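Local coordinates for putative regulatory protein (Streptomyces coelicolor A3, PDB 2PZ9) that probably binds DNA as a transcriptional regulator of the TetR family, with its helix-turn-helix domain followed by an all-helical C-terminal domain, at residues I48-I56 with V67-Y78; A98-F108 with L205-P216. All blocks are in the same frame, centred on the assembly; numbering follows the deposited sequence.

Contact 1: I48-I56 with V67-Y78; sequences IAGARVDRI and VYAYFRSKEALY. With SO4 (sulfate ion), chain E; SO4 (sulfate ion), chain D.
Ile-48 and Tyr-78 open the apolar part of this contact. Ile-48 lays CG1 over one face of the Tyr-78 ring, a CH-pi contact with CG1 4.0 Å from the ring centroid. The two side chains cross at about a right angle. Tyr-78 has CG anti to its own N (chi1 -179°), which carries the ring under Ile-48. Val-53 points at the other segment and touches three residues there. Its CG1 lies 4.2 Å from Val-67 CG1, and its CG2 packs on Lys-74 CG. Tyr-68 comes at Val-53 from the opposite direction, its CZ 3.8 Å from Val-53 CG1. Ile-56 CD1 and Leu-77 CD2 meet tip to tip.

The polar part centres on Lys-74. Its chain runs extended, then bends at chi3 (65°) beneath the carbonyls that end helix 32-50. NZ gives a weak hydrogen bond to Ala-49 O at 3.3 Å. Its positive charge would suit this carboxyl end of a helix.

One sulfate ion, probably from the crystallisation liquor, sits at the start of helix 53-59. Val-53 N gives it a weak hydrogen bond; Asp-54 N is modelled too close to it for the length to be trusted. A second is bound by Tyr-70 OH, 2.6 Å from its O3.

The predicted helix-turn-helix spans residues 52-71. Val-53 joins its helices 53-59 and 64-70, and Lys-74 and Leu-77 tie helix 74-92 to helix 53-59. Helix 32-50 backs it, with Glu-42 and Phe-43 on Ala-51. Helix 74-92 closes the bundle, and Tyr-78 OH reaches on to Leu-120 O.

Contact 2: A98-F108 with L205-P216; sequences ADLPGYAGILF and LVTAVEHMFPRP
Pro-101 packs against Val-206 and Val-209 in the tight part of this contact. Its CB lies 3.6 Å from Val-206 CG1, and Val-209 CG1 comes equally near to Pro-101 CA. Val-206 CG2 reaches past the proline to Gly-105 CA. Further along, Ala-104 CB meets Val-209 CG2 at 3.8 Å and also touches Leu-205 CD1. Leu-205 CD2 then packs obliquely on Phe-108, 3.6 Å from its CD1. At the other end, Leu-100 CD1 lies against Phe-213 CB.

Segments 100-108 and 205-212 run roughly antiparallel, at 149°, with their axes 8.1 Å apart at closest approach. They are parts of helices 100-113 and 198-212, which belong to the helical C-terminal domain of the TetR fold. Helix 198-212 also meets the second subunit, where Met-212 and Ala-208 pack on Ala-208 and Met-212 of that chain. Helix 165-176 covers Phe-213.

The looser side is built from the segment ends, where Arg-215 is exposed. Its chain bends at chi3 (85°), bringing NE to Asp-99 OD1 in a salt bridge of 3.2 Å. The carboxylate and guanidinium planes are 63° apart. NE also gives a weak hydrogen bond to Ala-98 O. Asp-99 is the N-cap of helix 100-113, its OD1 accepting from Gly-102 N at 2.7 Å. An alanine in place of Asp-99 would be likely to leave Gly-102 N without its cap and the Arg-215 charge without this mate. Glu-210 OE1 accepts from Arg-215 N, tying the tail after the helix back to its last turns.

In the fold
Contact 1 closes before contact 2 opens along the chain. Their centres are 38 Å apart, on opposite sides of the chain's centre, and their nearest atoms stay about 16 Å apart. They share no helix. Contact 1 lies in the TetR-family DNA-binding range and contact 2 in the C-terminal range. Helix 74-92, which begins in contact 1, is followed in the chain by helix 100-113 of contact 2. Contact 2 brings helix 100-113 together with the last one, 198-212, which also meets the second subunit. The probable DNA-reading end and this part of the dimer interface are therefore held by separate packing.

Contact 1: I48-I56 with V67-Y78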
loop_
_atom_site.group_PDB
_atom_site.type_symbol
_atom_site.label_atom_id
_atom_site.label_comp_id
_atom_site.label_asym_id
_atom_site.label_seq_id
_atom_site.Cartn_x
_atom_site.Cartn_y
_atom_site.Cartn_z
ATOM N N ILE A 48 15.324 6.445 4.558
ATOM C CA ILE A 48 16.793 6.282 4.568
ATOM C C ILE A 48 17.566 7.568 4.226
ATOM O O ILE A 48 18.287 8.093 5.071
ATOM C CB ILE A 48 17.252 5.171 3.601
ATOM C CG1 ILE A 48 16.492 3.873 3.863
ATOM C CG2 ILE A 48 18.790 5.002 3.661
ATOM C CD1 ILE A 48 16.356 3.025 2.632
ATOM N N ALA A 49 17.428 8.059 2.991
ATOM C CA ALA A 49 18.054 9.322 2.599
ATOM C C ALA A 49 17.716 10.421 3.608
ATOM O O ALA A 49 18.584 11.185 4.000
ATOM C CB ALA A 49 17.633 9.726 1.191
ATOM N N GLY A 50 16.464 10.463 4.056
ATOM C CA GLY A 50 16.039 11.453 5.032
ATOM C C GLY A 50 16.450 11.244 6.485
ATOM O O GLY A 50 16.363 12.163 7.284
ATOM N N ALA A 51 16.870 10.051 6.869
ATOM C CA ALA A 51 17.251 9.857 8.267
ATOM C C ALA A 51 18.673 10.380 8.564
ATOM O O ALA A 51 19.574 10.304 7.706
ATOM C CB ALA A 51 17.086 8.396 8.687
ATOM N N ARG A 52 18.857 10.911 9.777
ATOM C CA ARG A 52 20.157 11.400 10.253
ATOM C C ARG A 52 20.738 10.556 11.396
ATOM O O ARG A 52 20.098 10.364 12.436
ATOM C CB ARG A 52 20.078 12.869 10.668
ATOM C CG ARG A 52 19.966 13.816 9.496
ATOM C CD ARG A 52 20.845 15.054 9.695
ATOM N NE ARG A 52 20.724 15.981 8.564
ATOM C CZ ARG A 52 19.878 17.015 8.511
ATOM N NH1 ARG A 52 19.073 17.287 9.532
ATOM N NH2 ARG A 52 19.835 17.789 7.432
ATOM N N VAL A 53 21.958 10.056 11.189
ATOM C CA VAL A 53 22.743 9.370 12.225
ATOM C C VAL A 53 22.967 10.274 13.448
ATOM O O VAL A 53 22.896 9.803 14.582
ATOM C CB VAL A 53 24.093 8.867 11.642
ATOM C CG1 VAL A 53 24.997 8.250 12.722
ATOM C CG2 VAL A 53 23.838 7.876 10.501
ATOM N N ASP A 54 23.235 11.560 13.198
ATOM C CA ASP A 54 23.124 12.622 14.215
ATOM C C ASP A 54 21.941 12.386 15.149
ATOM O O ASP A 54 22.130 12.053 16.318
ATOM C CB ASP A 54 22.960 14.000 13.554
ATOM C CG ASP A 54 24.278 14.608 13.135
ATOM O OD1 ASP A 54 25.262 13.845 12.963
ATOM O OD2 ASP A 54 24.337 15.854 12.979
ATOM N N ARG A 55 20.728 12.548 14.620
ATOM C CA ARG A 55 19.510 12.364 15.409
ATOM C C ARG A 55 19.448 10.988 16.068
ATOM O O ARG A 55 19.034 10.868 17.228
ATOM C CB ARG A 55 18.256 12.552 14.552
ATOM C CG ARG A 55 17.883 13.972 14.204
ATOM C CD ARG A 55 16.589 13.900 13.425
ATOM N NE ARG A 55 16.418 15.002 12.484
ATOM C CZ ARG A 55 16.386 14.874 11.157
ATOM N NH1 ARG A 55 16.526 13.680 10.587
ATOM N NH2 ARG A 55 16.206 15.954 10.398
ATOM N N ILE A 56 19.846 9.956 15.329
ATOM C CA ILE A 56 19.731 8.599 15.840
ATOM C C ILE A 56 20.597 8.380 17.080
ATOM O O ILE A 56 20.117 7.827 18.068
ATOM C CB ILE A 56 20.025 7.538 14.766
ATOM C CG1 ILE A 56 18.837 7.429 13.797
ATOM C CG2 ILE A 56 20.341 6.179 15.424
ATOM C CD1 ILE A 56 19.127 6.650 12.510
ATOM N N VAL A 67 27.762 4.323 16.875
ATOM C CA VAL A 67 26.820 3.778 15.911
ATOM C C VAL A 67 27.584 3.044 14.805
ATOM O O VAL A 67 27.313 1.870 14.510
ATOM C CB VAL A 67 25.923 4.890 15.330
ATOM C CG1 VAL A 67 24.982 4.341 14.259
ATOM C CG2 VAL A 67 25.123 5.576 16.449
ATOM N N TYR A 68 28.573 3.729 14.244
ATOM C CA TYR A 68 29.379 3.193 13.161
ATOM C C TYR A 68 30.325 2.063 13.560
ATOM O O TYR A 68 30.959 1.460 12.702
ATOM C CB TYR A 68 30.164 4.309 12.469
ATOM C CG TYR A 68 29.327 5.344 11.731
ATOM C CD1 TYR A 68 28.354 4.973 10.779
ATOM C CD2 TYR A 68 29.529 6.706 11.961
ATOM C CE1 TYR A 68 27.603 5.943 10.090
ATOM C CE2 TYR A 68 28.775 7.679 11.281
ATOM C CZ TYR A 68 27.823 7.295 10.347
ATOM O OH TYR A 68 27.106 8.285 9.697
ATOM N N ALA A 69 30.442 1.777 14.850
ATOM C CA ALA A 69 31.156 0.571 15.260
ATOM C C ALA A 69 30.249 -0.645 15.007
ATOM O O ALA A 69 30.686 -1.634 14.422
ATOM C CB ALA A 69 31.594 0.647 16.696
ATOM N N TYR A 70 28.979 -0.559 15.408
ATOM C CA TYR A 70 28.046 -1.651 15.168
ATOM C C TYR A 70 27.713 -1.774 13.694
ATOM O O TYR A 70 27.641 -2.871 13.149
ATOM C CB TYR A 70 26.750 -1.457 15.968
ATOM C CG TYR A 70 26.922 -1.619 17.462
ATOM C CD1 TYR A 70 27.348 -0.536 18.255
ATOM C CD2 TYR A 70 26.668 -2.844 18.085
ATOM C CE1 TYR A 70 27.537 -0.679 19.635
ATOM C CE2 TYR A 70 26.841 -2.998 19.453
ATOM C CZ TYR A 70 27.281 -1.909 20.227
ATOM O OH TYR A 70 27.465 -2.041 21.584
ATOM N N PHE A 71 27.503 -0.644 13.043
ATOM C CA PHE A 71 26.992 -0.667 11.689
ATOM C C PHE A 71 27.902 0.100 10.758
ATOM O O PHE A 71 28.370 1.187 11.087
ATOM C CB PHE A 71 25.585 -0.094 11.657
ATOM C CG PHE A 71 24.655 -0.710 12.684
ATOM C CD1 PHE A 71 24.416 -0.073 13.899
ATOM C CD2 PHE A 71 24.020 -1.925 12.430
ATOM C CE1 PHE A 71 23.550 -0.632 14.851
ATOM C CE2 PHE A 71 23.162 -2.497 13.366
ATOM C CZ PHE A 71 22.917 -1.845 14.582
ATOM N N ARG A 72 28.163 -0.488 9.597
ATOM C CA ARG A 72 29.045 0.090 8.599
ATOM C C ARG A 72 28.572 1.481 8.098
ATOM O O ARG A 72 29.376 2.385 7.898
ATOM C CB ARG A 72 29.135 -0.927 7.468
ATOM C CG ARG A 72 29.973 -0.577 6.302
ATOM C CD ARG A 72 29.713 -1.674 5.293
ATOM N NE ARG A 72 30.516 -1.507 4.094
ATOM C CZ ARG A 72 31.736 -2.004 3.929
ATOM N NH1 ARG A 72 32.313 -2.715 4.890
ATOM N NH2 ARG A 72 32.388 -1.788 2.795
ATOM N N SER A 73 27.261 1.648 7.912
ATOM C CA SER A 73 26.705 2.785 7.170
ATOM C C SER A 73 25.253 3.048 7.534
ATOM O O SER A 73 24.559 2.177 8.051
ATOM C CB SER A 73 26.792 2.505 5.666
ATOM O OG SER A 73 25.881 1.483 5.272
ATOM N N LYS A 74 24.775 4.245 7.243
ATOM C CA LYS A 74 23.354 4.511 7.395
ATOM C C LYS A 74 22.529 3.399 6.735
ATOM O O LYS A 74 21.507 2.968 7.265
ATOM C CB LYS A 74 23.011 5.871 6.781
ATOM C CG LYS A 74 21.785 6.573 7.370
ATOM C CD LYS A 74 21.564 7.980 6.778
ATOM C CE LYS A 74 21.230 7.945 5.289
ATOM N NZ LYS A 74 21.236 9.290 4.681
ATOM N N GLU A 75 22.986 2.921 5.582
ATOM C CA GLU A 75 22.213 1.951 4.794
ATOM C C GLU A 75 22.295 0.533 5.398
ATOM O O GLU A 75 21.299 -0.196 5.441
ATOM C CB GLU A 75 22.619 1.988 3.299
ATOM C CG GLU A 75 22.777 3.425 2.685
ATOM C CD GLU A 75 24.184 4.059 2.930
ATOM O OE1 GLU A 75 25.211 3.429 2.549
ATOM O OE2 GLU A 75 24.265 5.189 3.490
ATOM N N ALA A 76 23.478 0.177 5.889
ATOM C CA ALA A 76 23.667 -1.046 6.661
ATOM C C ALA A 76 22.775 -1.084 7.895
ATOM O O ALA A 76 22.197 -2.113 8.217
ATOM C CB ALA A 76 25.132 -1.215 7.045
ATOM N N LEU A 77 22.659 0.053 8.569
ATOM C CA LEU A 77 21.819 0.176 9.732
ATOM C C LEU A 77 20.372 -0.070 9.354
ATOM O O LEU A 77 19.708 -0.896 9.985
ATOM C CB LEU A 77 21.991 1.555 10.363
ATOM C CG LEU A 77 21.153 1.966 11.586
ATOM C CD1 LEU A 77 21.194 0.958 12.717
ATOM C CD2 LEU A 77 21.568 3.321 12.097
ATOM N N TYR A 78 19.880 0.629 8.323
ATOM C CA TYR A 78 18.547 0.323 7.804
ATOM C C TYR A 78 18.375 -1.190 7.604
ATOM O O TYR A 78 17.467 -1.788 8.199
ATOM C CB TYR A 78 18.194 1.084 6.515
ATOM C CG TYR A 78 16.772 0.760 6.025
ATOM C CD1 TYR A 78 16.541 -0.217 5.029
ATOM C CD2 TYR A 78 15.651 1.414 6.573
ATOM C CE1 TYR A 78 15.248 -0.523 4.595
ATOM C CE2 TYR A 78 14.343 1.119 6.139
ATOM C CZ TYR A 78 14.150 0.150 5.157
ATOM O OH TYR A 78 12.847 -0.148 4.748
HETATM S S SO4 E . 24.077 12.383 9.638
HETATM O O1 SO4 E . 25.527 12.271 9.783
HETATM O O2 SO4 E . 23.476 12.231 10.953
HETATM O O3 SO4 E . 23.702 13.713 9.167
HETATM O O4 SO4 E . 23.611 11.348 8.700
HETATM S S SO4 D . 28.458 0.403 24.466
HETATM O O1 SO4 D . 28.164 1.832 24.649
HETATM O O2 SO4 D . 27.682 -0.435 25.383
HETATM O O3 SO4 D . 28.153 0.007 23.094
HETATM O O4 SO4 D . 29.877 0.191 24.709
#

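Contact 2: A98-F108 with L205-P216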
loop_
_atom_site.group_PDB
_atom_site.type_symbol
_atom_site.label_atom_id
_atom_site.label_comp_id
_atom_site.label_asym_id
_atom_site.label_seq_id
_atom_site.Cartn_x
_atom_site.Cartn_y
_atom_site.Cartn_z
ATOM N N ALA A 98 -6.152 -22.957 7.137
ATOM C CA ALA A 98 -7.499 -23.358 7.510
ATOM C C ALA A 98 -8.243 -22.240 8.232
ATOM O O ALA A 98 -9.424 -22.390 8.557
ATOM C CB ALA A 98 -7.451 -24.610 8.369
ATOM N N ASP A 99 -7.556 -21.130 8.484
ATOM C CA ASP A 99 -8.200 -19.926 8.966
ATOM C C ASP A 99 -7.534 -18.706 8.354
ATOM O O ASP A 99 -6.708 -18.027 8.968
ATOM C CB ASP A 99 -8.180 -19.856 10.493
ATOM C CG ASP A 99 -8.960 -18.645 11.049
ATOM O OD1 ASP A 99 -9.606 -17.886 10.295
ATOM O OD2 ASP A 99 -8.921 -18.441 12.267
ATOM N N LEU A 100 -7.894 -18.432 7.123
ATOM C CA LEU A 100 -7.345 -17.299 6.446
ATOM C C LEU A 100 -7.852 -15.957 7.011
ATOM O O LEU A 100 -7.046 -15.035 7.164
ATOM C CB LEU A 100 -7.605 -17.431 4.963
ATOM C CG LEU A 100 -6.872 -18.620 4.359
ATOM C CD1 LEU A 100 -7.456 -18.904 3.004
ATOM C CD2 LEU A 100 -5.374 -18.385 4.269
ATOM N N PRO A 101 -9.174 -15.834 7.332
ATOM C CA PRO A 101 -9.616 -14.552 7.940
ATOM C C PRO A 101 -8.990 -14.269 9.316
ATOM O O PRO A 101 -8.745 -13.109 9.658
ATOM C CB PRO A 101 -11.151 -14.699 8.034
ATOM C CG PRO A 101 -11.442 -16.157 7.898
ATOM C CD PRO A 101 -10.301 -16.782 7.147
ATOM N N GLY A 102 -8.738 -15.326 10.087
ATOM C CA GLY A 102 -8.042 -15.215 11.349
ATOM C C GLY A 102 -6.622 -14.779 11.057
ATOM O O GLY A 102 -6.054 -13.973 11.789
ATOM N N TYR A 103 -6.049 -15.304 9.981
ATOM C CA TYR A 103 -4.725 -14.883 9.536
ATOM C C TYR A 103 -4.695 -13.372 9.280
ATOM O O TYR A 103 -3.751 -12.670 9.671
ATOM C CB TYR A 103 -4.323 -15.668 8.273
ATOM C CG TYR A 103 -3.020 -15.233 7.644
ATOM C CD1 TYR A 103 -2.947 -14.931 6.276
ATOM C CD2 TYR A 103 -1.849 -15.107 8.411
ATOM C CE1 TYR A 103 -1.732 -14.516 5.669
ATOM C CE2 TYR A 103 -0.623 -14.700 7.818
ATOM C CZ TYR A 103 -0.579 -14.407 6.454
ATOM O OH TYR A 103 0.604 -13.991 5.887
ATOM N N ALA A 104 -5.742 -12.873 8.628
ATOM C CA ALA A 104 -5.815 -11.468 8.254
ATOM C C ALA A 104 -5.918 -10.609 9.494
ATOM O O ALA A 104 -5.314 -9.546 9.538
ATOM C CB ALA A 104 -6.990 -11.221 7.333
ATOM N N GLY A 105 -6.674 -11.074 10.493
ATOM C CA GLY A 105 -6.816 -10.360 11.748
ATOM C C GLY A 105 -5.457 -10.263 12.394
ATOM O O GLY A 105 -5.085 -9.220 12.922
ATOM N N ILE A 106 -4.699 -11.348 12.318
ATOM C CA ILE A 106 -3.341 -11.389 12.848
ATOM C C ILE A 106 -2.476 -10.242 12.259
ATOM O O ILE A 106 -1.924 -9.427 13.012
ATOM C CB ILE A 106 -2.745 -12.855 12.759
ATOM C CG1 ILE A 106 -2.818 -13.539 14.123
ATOM C CG2 ILE A 106 -1.313 -12.919 12.280
ATOM C CD1 ILE A 106 -4.129 -14.328 14.398
ATOM N N LEU A 107 -2.419 -10.137 10.926
ATOM C CA LEU A 107 -1.678 -9.045 10.258
ATOM C C LEU A 107 -2.260 -7.683 10.592
ATOM O O LEU A 107 -1.530 -6.701 10.746
ATOM C CB LEU A 107 -1.654 -9.233 8.738
ATOM C CG LEU A 107 -0.985 -10.516 8.249
ATOM C CD1 LEU A 107 -1.399 -10.956 6.838
ATOM C CD2 LEU A 107 0.531 -10.322 8.335
ATOM N N PHE A 108 -3.580 -7.620 10.701
ATOM C CA PHE A 108 -4.202 -6.363 10.991
ATOM C C PHE A 108 -3.693 -5.859 12.329
ATOM O O PHE A 108 -3.286 -4.698 12.460
ATOM C CB PHE A 108 -5.702 -6.507 11.041
ATOM C CG PHE A 108 -6.399 -5.249 11.452
ATOM C CD1 PHE A 108 -6.657 -4.243 10.519
ATOM C CD2 PHE A 108 -6.773 -5.044 12.786
ATOM C CE1 PHE A 108 -7.292 -3.059 10.919
ATOM C CE2 PHE A 108 -7.405 -3.872 13.186
ATOM C CZ PHE A 108 -7.673 -2.885 12.267
ATOM N N LEU A 205 -12.863 -6.390 7.990
ATOM C CA LEU A 205 -11.780 -6.949 7.236
ATOM C C LEU A 205 -11.782 -8.483 7.312
ATOM O O LEU A 205 -11.620 -9.172 6.298
ATOM C CB LEU A 205 -10.487 -6.379 7.769
ATOM C CG LEU A 205 -9.308 -7.316 7.687
ATOM C CD1 LEU A 205 -9.022 -7.789 6.264
ATOM C CD2 LEU A 205 -8.145 -6.530 8.220
ATOM N N VAL A 206 -11.978 -9.003 8.520
ATOM C CA VAL A 206 -11.991 -10.417 8.717
ATOM C C VAL A 206 -13.200 -11.020 8.003
ATOM O O VAL A 206 -13.110 -12.113 7.397
ATOM C CB VAL A 206 -11.971 -10.747 10.190
ATOM C CG1 VAL A 206 -12.323 -12.201 10.407
ATOM C CG2 VAL A 206 -10.607 -10.452 10.751
ATOM N N THR A 207 -14.319 -10.300 8.038
ATOM C CA THR A 207 -15.549 -10.758 7.421
ATOM C C THR A 207 -15.352 -10.798 5.932
ATOM O O THR A 207 -15.761 -11.747 5.280
ATOM C CB THR A 207 -16.710 -9.838 7.780
ATOM O OG1 THR A 207 -16.909 -9.878 9.200
ATOM C CG2 THR A 207 -17.987 -10.271 7.085
ATOM N N ALA A 208 -14.687 -9.784 5.394
ATOM C CA ALA A 208 -14.413 -9.725 3.971
ATOM C C ALA A 208 -13.574 -10.919 3.506
ATOM O O ALA A 208 -13.790 -11.471 2.411
ATOM C CB ALA A 208 -13.733 -8.414 3.617
ATOM N N VAL A 209 -12.612 -11.315 4.329
ATOM C CA VAL A 209 -11.708 -12.384 3.946
ATOM C C VAL A 209 -12.466 -13.685 4.062
ATOM O O VAL A 209 -12.299 -14.584 3.217
ATOM C CB VAL A 209 -10.407 -12.399 4.780
ATOM C CG1 VAL A 209 -9.534 -13.608 4.431
ATOM C CG2 VAL A 209 -9.624 -11.131 4.544
ATOM N N GLU A 210 -13.320 -13.770 5.089
ATOM C CA GLU A 210 -14.267 -14.867 5.179
ATOM C C GLU A 210 -15.096 -14.980 3.893
ATOM O O GLU A 210 -15.288 -16.088 3.381
ATOM C CB GLU A 210 -15.164 -14.746 6.404
ATOM C CG GLU A 210 -16.418 -15.667 6.380
ATOM C CD GLU A 210 -16.105 -17.192 6.314
ATOM O OE1 GLU A 210 -15.048 -17.642 6.846
ATOM O OE2 GLU A 210 -16.932 -17.954 5.737
ATOM N N HIS A 211 -15.563 -13.859 3.347
ATOM C CA HIS A 211 -16.333 -13.934 2.106
ATOM C C HIS A 211 -15.520 -14.441 0.938
ATOM O O HIS A 211 -16.012 -15.230 0.164
ATOM C CB HIS A 211 -17.028 -12.621 1.776
ATOM C CG HIS A 211 -18.242 -12.379 2.609
ATOM N ND1 HIS A 211 -18.210 -11.656 3.785
ATOM C CD2 HIS A 211 -19.517 -12.804 2.465
ATOM C CE1 HIS A 211 -19.418 -11.624 4.313
ATOM N NE2 HIS A 211 -20.228 -12.313 3.532
HETATM N N MSE A 212 -14.267 -14.028 0.821
HETATM C CA MSE A 212 -13.439 -14.536 -0.265
HETATM C C MSE A 212 -13.155 -16.025 -0.208
HETATM O O MSE A 212 -13.444 -16.754 -1.159
HETATM C CB MSE A 212 -12.133 -13.825 -0.288
HETATM C CG MSE A 212 -12.175 -12.630 -1.122
HETATM SE SE MSE A 212 -10.745 -11.542 -0.424
HETATM C CE MSE A 212 -9.142 -12.451 -1.127
ATOM N N PHE A 213 -12.568 -16.465 0.900
ATOM C CA PHE A 213 -12.234 -17.872 1.094
ATOM C C PHE A 213 -12.949 -18.412 2.334
ATOM O O PHE A 213 -12.390 -18.353 3.437
ATOM C CB PHE A 213 -10.720 -18.052 1.247
ATOM C CG PHE A 213 -9.903 -17.105 0.416
ATOM C CD1 PHE A 213 -9.432 -15.907 0.959
ATOM C CD2 PHE A 213 -9.577 -17.415 -0.897
ATOM C CE1 PHE A 213 -8.663 -15.036 0.188
ATOM C CE2 PHE A 213 -8.811 -16.543 -1.664
ATOM C CZ PHE A 213 -8.354 -15.363 -1.124
ATOM N N PRO A 214 -14.184 -18.940 2.165
ATOM C CA PRO A 214 -15.010 -19.286 3.335
ATOM C C PRO A 214 -14.491 -20.520 4.097
ATOM O O PRO A 214 -14.381 -21.607 3.498
ATOM C CB PRO A 214 -16.398 -19.540 2.735
ATOM C CG PRO A 214 -16.302 -19.120 1.285
ATOM C CD PRO A 214 -14.878 -19.243 0.903
ATOM N N ARG A 215 -14.163 -20.340 5.392
ATOM C CA ARG A 215 -13.643 -21.427 6.268
ATOM C C ARG A 215 -14.477 -22.734 6.232
ATOM O O ARG A 215 -15.716 -22.678 6.093
ATOM C CB ARG A 215 -13.500 -20.944 7.712
ATOM C CG ARG A 215 -12.426 -19.916 7.907
ATOM C CD ARG A 215 -12.322 -19.548 9.378
ATOM N NE ARG A 215 -11.470 -20.469 10.142
ATOM C CZ ARG A 215 -11.886 -21.295 11.108
ATOM N NH1 ARG A 215 -13.170 -21.344 11.458
ATOM N NH2 ARG A 215 -11.010 -22.080 11.736
ATOM N N PRO A 216 -13.801 -23.908 6.362
ATOM C CA PRO A 216 -14.491 -25.209 6.268
ATOM C C PRO A 216 -14.925 -25.762 7.640
ATOM O O PRO A 216 -15.371 -26.906 7.735
ATOM C CB PRO A 216 -13.427 -26.107 5.625
ATOM C CG PRO A 216 -12.081 -25.493 6.118
ATOM C CD PRO A 216 -12.351 -24.081 6.602
#